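AP endonuclease, family 2 (Brucella melitensis biovar Abortus, PDB 3NGF) probably catalyses the isomerisation of hydroxypyruvate in a manganese-binding TIM barrel. Local coordinates at residues A82-S85 and G86-Q89; F91-N94 and V95-A98. All blocks are in the same frame, centred on the assembly; numbering follows the deposited sequence.

In the fold
Both contacts belong to the segment that follows barrel strand 63-68 and returns along the outside of the TIM barrel as helix 88-104. Contact 1 (82-89) is the turn that leads into the helix, and contact 2 (91-98) is the stretch of helix just beyond it; their centres lie about 12 Å apart. They meet where A82 CB packs 3.7 Å from F91 CE1. Helix 122-140 flanks both, touching S85 and E88 in the first and F91, R92 and V95 in the second. Contact 1 is centred about 21 Å from the centre of the chain and contact 2 about 17 Å, both away from the manganese site of E150, D185, Q211 and E247.

Contact 1. Residues A82-S85 and G86-Q89; sequences AAIS and GREQ
I84 and R87 sit at the two ends of a type II beta turn that delivers the chain into helix 88-104, with R87 as its N-cap residue. The turn is closed by R87 N donating to I84 O at 3.2 Å, a fairly straight bond with an N-H...O angle of 159°. The packed side lies here: the two side chains run alongside each other in the same direction, and I84 CG2 rests 3.8 Å from R87 CD. Isoleucine suits the place because its CG2 branch meets the aliphatic part of the arginine, while the charged end carries on to salt bridges with E78 and E90. A bend at chi3 turns the guanidinium off the line of its methylenes.

The other side is looser and more exposed. S85 and G86 form the corner, and G86 takes a positive phi of 97°, a backbone shape in which a beta carbon would collide with S85 O, so glycine fits. E88, in the first turn of the helix, folds its carboxylate back over this corner, bending at chi2 (93°). Its OE2 accepts from G86 N at 3.2 Å, the N-H pointing almost straight at an oxygen approached from above the carboxylate plane.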
# COMPACT_ATOMS: atom_id res chain seq x y z
N ALA A 82 7.16 5.59 -11.94
CA ALA A 82 6.23 4.96 -12.93
C ALA A 82 5.64 5.96 -13.92
O ALA A 82 5.40 5.60 -15.08
CB ALA A 82 5.10 4.19 -12.26
N ALA A 83 5.46 7.22 -13.51
CA ALA A 83 4.86 8.24 -14.38
C ALA A 83 5.86 9.24 -14.95
O ALA A 83 5.45 10.29 -15.42
CB ALA A 83 3.72 9.00 -13.64
N ILE A 84 7.16 8.94 -14.91
CA ILE A 84 8.18 9.90 -15.36
C ILE A 84 8.83 9.45 -16.66
O ILE A 84 9.63 8.51 -16.68
CB ILE A 84 9.25 10.13 -14.27
CG1 ILE A 84 8.59 10.74 -13.01
CG2 ILE A 84 10.34 11.06 -14.77
CD1 ILE A 84 9.57 11.04 -11.86
N SER A 85 8.48 10.13 -17.75
CA SER A 85 9.03 9.80 -19.06
C SER A 85 10.55 9.78 -19.02
O SER A 85 11.18 10.66 -18.41
CB SER A 85 8.56 10.79 -20.11
OG SER A 85 9.08 10.43 -21.39
N GLY A 86 11.13 8.78 -19.67
CA GLY A 86 12.59 8.65 -19.73
C GLY A 86 13.21 7.72 -18.72
O GLY A 86 14.38 7.36 -18.88
N ARG A 87 12.45 7.32 -17.68
CA ARG A 87 12.95 6.41 -16.66
C ARG A 87 12.40 4.99 -16.81
O ARG A 87 12.40 4.22 -15.87
CB ARG A 87 12.67 7.01 -15.28
CG ARG A 87 13.41 8.34 -15.14
CD ARG A 87 13.27 8.93 -13.78
NE ARG A 87 13.98 8.18 -12.75
CZ ARG A 87 14.05 8.60 -11.49
NH1 ARG A 87 13.50 9.76 -11.15
NH2 ARG A 87 14.68 7.86 -10.58
N GLU A 88 11.97 4.64 -18.01
CA GLU A 88 11.29 3.38 -18.24
C GLU A 88 12.19 2.16 -18.03
O GLU A 88 11.75 1.19 -17.40
CB GLU A 88 10.64 3.34 -19.63
CG GLU A 88 9.57 4.38 -19.83
CD GLU A 88 10.09 5.68 -20.47
OE1 GLU A 88 11.32 5.88 -20.60
OE2 GLU A 88 9.23 6.51 -20.85
N GLN A 89 13.42 2.19 -18.54
CA GLN A 89 14.32 1.03 -18.36
C GLN A 89 14.60 0.86 -16.88
O GLN A 89 14.60 -0.26 -16.36
CB GLN A 89 15.62 1.19 -19.13
CG GLN A 89 16.47 -0.05 -19.09
CD GLN A 89 15.89 -1.22 -19.86
OE1 GLN A 89 15.80 -1.16 -21.08
NE2 GLN A 89 15.52 -2.29 -19.15

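Contact 2. Residues F91-N94 and V95-A98; sequences FRDN and VDIA
F91 brings ring atom CE2 to 3.6 Å from CG2 of V95, one turn further along helix 88-104, the methyl meeting the ring obliquely. With CG anti to the backbone N (chi1 -179°), the phenyl group is placed where its end can reach that methyl. Both residues are buried, and F91 also packs on A82, so aromatic and branched aliphatic groups suit this inward side of an amphipathic barrel helix. Helix 122-140 adjoins them, through N132 at F91 and K139 at V95. A98 follows on V95's side, its small methyl fitting against Y46 of a loop.

Beneath the side chains the backbone bonds are uneven. A98 N to N94 O is short and straight, at 2.9 Å and 171°, whereas D96 N to R92 O and I97 N to D93 O are weak. The N94 and I97 side chains run out from the helix together, with N94 OD1 3.9 Å from I97 CD1.

On the exposed side, in one of two D96 conformers, D93 OD1 and D96 OD2 are 4.5 Å apart. A water donates to D93 OD1 at 2.9 Å and weakly to D96 OD2; Q89 NE2 also donates to D93 OD1. With K139, a long, weak ion-pair partner of D96, these donors probably offset part of the carboxylates' repulsion.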
# COMPACT_ATOMS: atom_id res chain seq x y z
N PHE A 91 12.58 1.78 -14.38
CA PHE A 91 11.38 1.19 -13.83
C PHE A 91 11.30 -0.33 -14.09
O PHE A 91 10.99 -1.12 -13.17
CB PHE A 91 10.11 1.88 -14.36
CG PHE A 91 8.85 1.29 -13.78
CD1 PHE A 91 8.35 1.74 -12.55
CD2 PHE A 91 8.21 0.24 -14.42
CE1 PHE A 91 7.20 1.15 -11.99
CE2 PHE A 91 7.09 -0.35 -13.90
CZ PHE A 91 6.58 0.10 -12.66
N ARG A 92 11.58 -0.73 -15.32
CA ARG A 92 11.57 -2.15 -15.73
C ARG A 92 12.58 -2.99 -14.96
O ARG A 92 12.25 -4.09 -14.46
CB ARG A 92 11.81 -2.29 -17.23
CG ARG A 92 10.65 -1.72 -18.06
CD ARG A 92 10.94 -1.68 -19.58
NE ARG A 92 9.69 -1.34 -20.26
CZ ARG A 92 9.13 -1.99 -21.26
NH1 ARG A 92 9.73 -3.02 -21.85
NH2 ARG A 92 7.95 -1.57 -21.71
N ASP A 93 13.78 -2.46 -14.80
CA ASP A 93 14.79 -3.14 -14.00
C ASP A 93 14.35 -3.26 -12.54
O ASP A 93 14.60 -4.27 -11.89
CB ASP A 93 16.13 -2.43 -14.10
CG ASP A 93 16.74 -2.51 -15.47
OD1 ASP A 93 16.32 -3.37 -16.28
OD2 ASP A 93 17.65 -1.70 -15.73
N ASN A 94 13.65 -2.25 -12.03
CA ASN A 94 13.14 -2.27 -10.64
C ASN A 94 12.02 -3.29 -10.45
O ASN A 94 11.81 -3.83 -9.35
CB ASN A 94 12.70 -0.86 -10.25
CG ASN A 94 13.89 0.06 -9.92
OD1 ASN A 94 15.00 -0.40 -9.67
ND2 ASN A 94 13.62 1.37 -9.86
N VAL A 95 11.28 -3.59 -11.51
CA VAL A 95 10.29 -4.64 -11.44
C VAL A 95 10.91 -6.00 -11.16
O VAL A 95 10.36 -6.78 -10.38
CB VAL A 95 9.40 -4.71 -12.71
CG1 VAL A 95 8.44 -5.96 -12.66
CG2 VAL A 95 8.62 -3.43 -12.83
N ASP A 96 12.05 -6.28 -11.80
CA ASP A 96 12.79 -7.53 -11.58
C ASP A 96 13.18 -7.69 -10.11
O ASP A 96 13.03 -8.77 -9.53
CB ASP A 96 14.06 -7.58 -12.45
CG ASP A 96 13.75 -7.74 -13.93
OD1 ASP A 96 12.78 -8.43 -14.27
OD2 ASP A 96 14.50 -7.19 -14.77
N ILE A 97 13.68 -6.60 -9.54
CA ILE A 97 14.13 -6.56 -8.17
C ILE A 97 12.94 -6.79 -7.23
O ILE A 97 13.01 -7.64 -6.34
CB ILE A 97 14.79 -5.20 -7.83
CG1 ILE A 97 16.10 -5.02 -8.62
CG2 ILE A 97 15.10 -5.09 -6.33
CD1 ILE A 97 16.77 -3.65 -8.39
N ALA A 98 11.85 -6.06 -7.47
CA ALA A 98 10.60 -6.27 -6.69
C ALA A 98 10.06 -7.71 -6.78
O ALA A 98 9.66 -8.28 -5.77
CB ALA A 98 9.54 -5.27 -7.15
O HOH W 1 14.13 -4.97 -17.33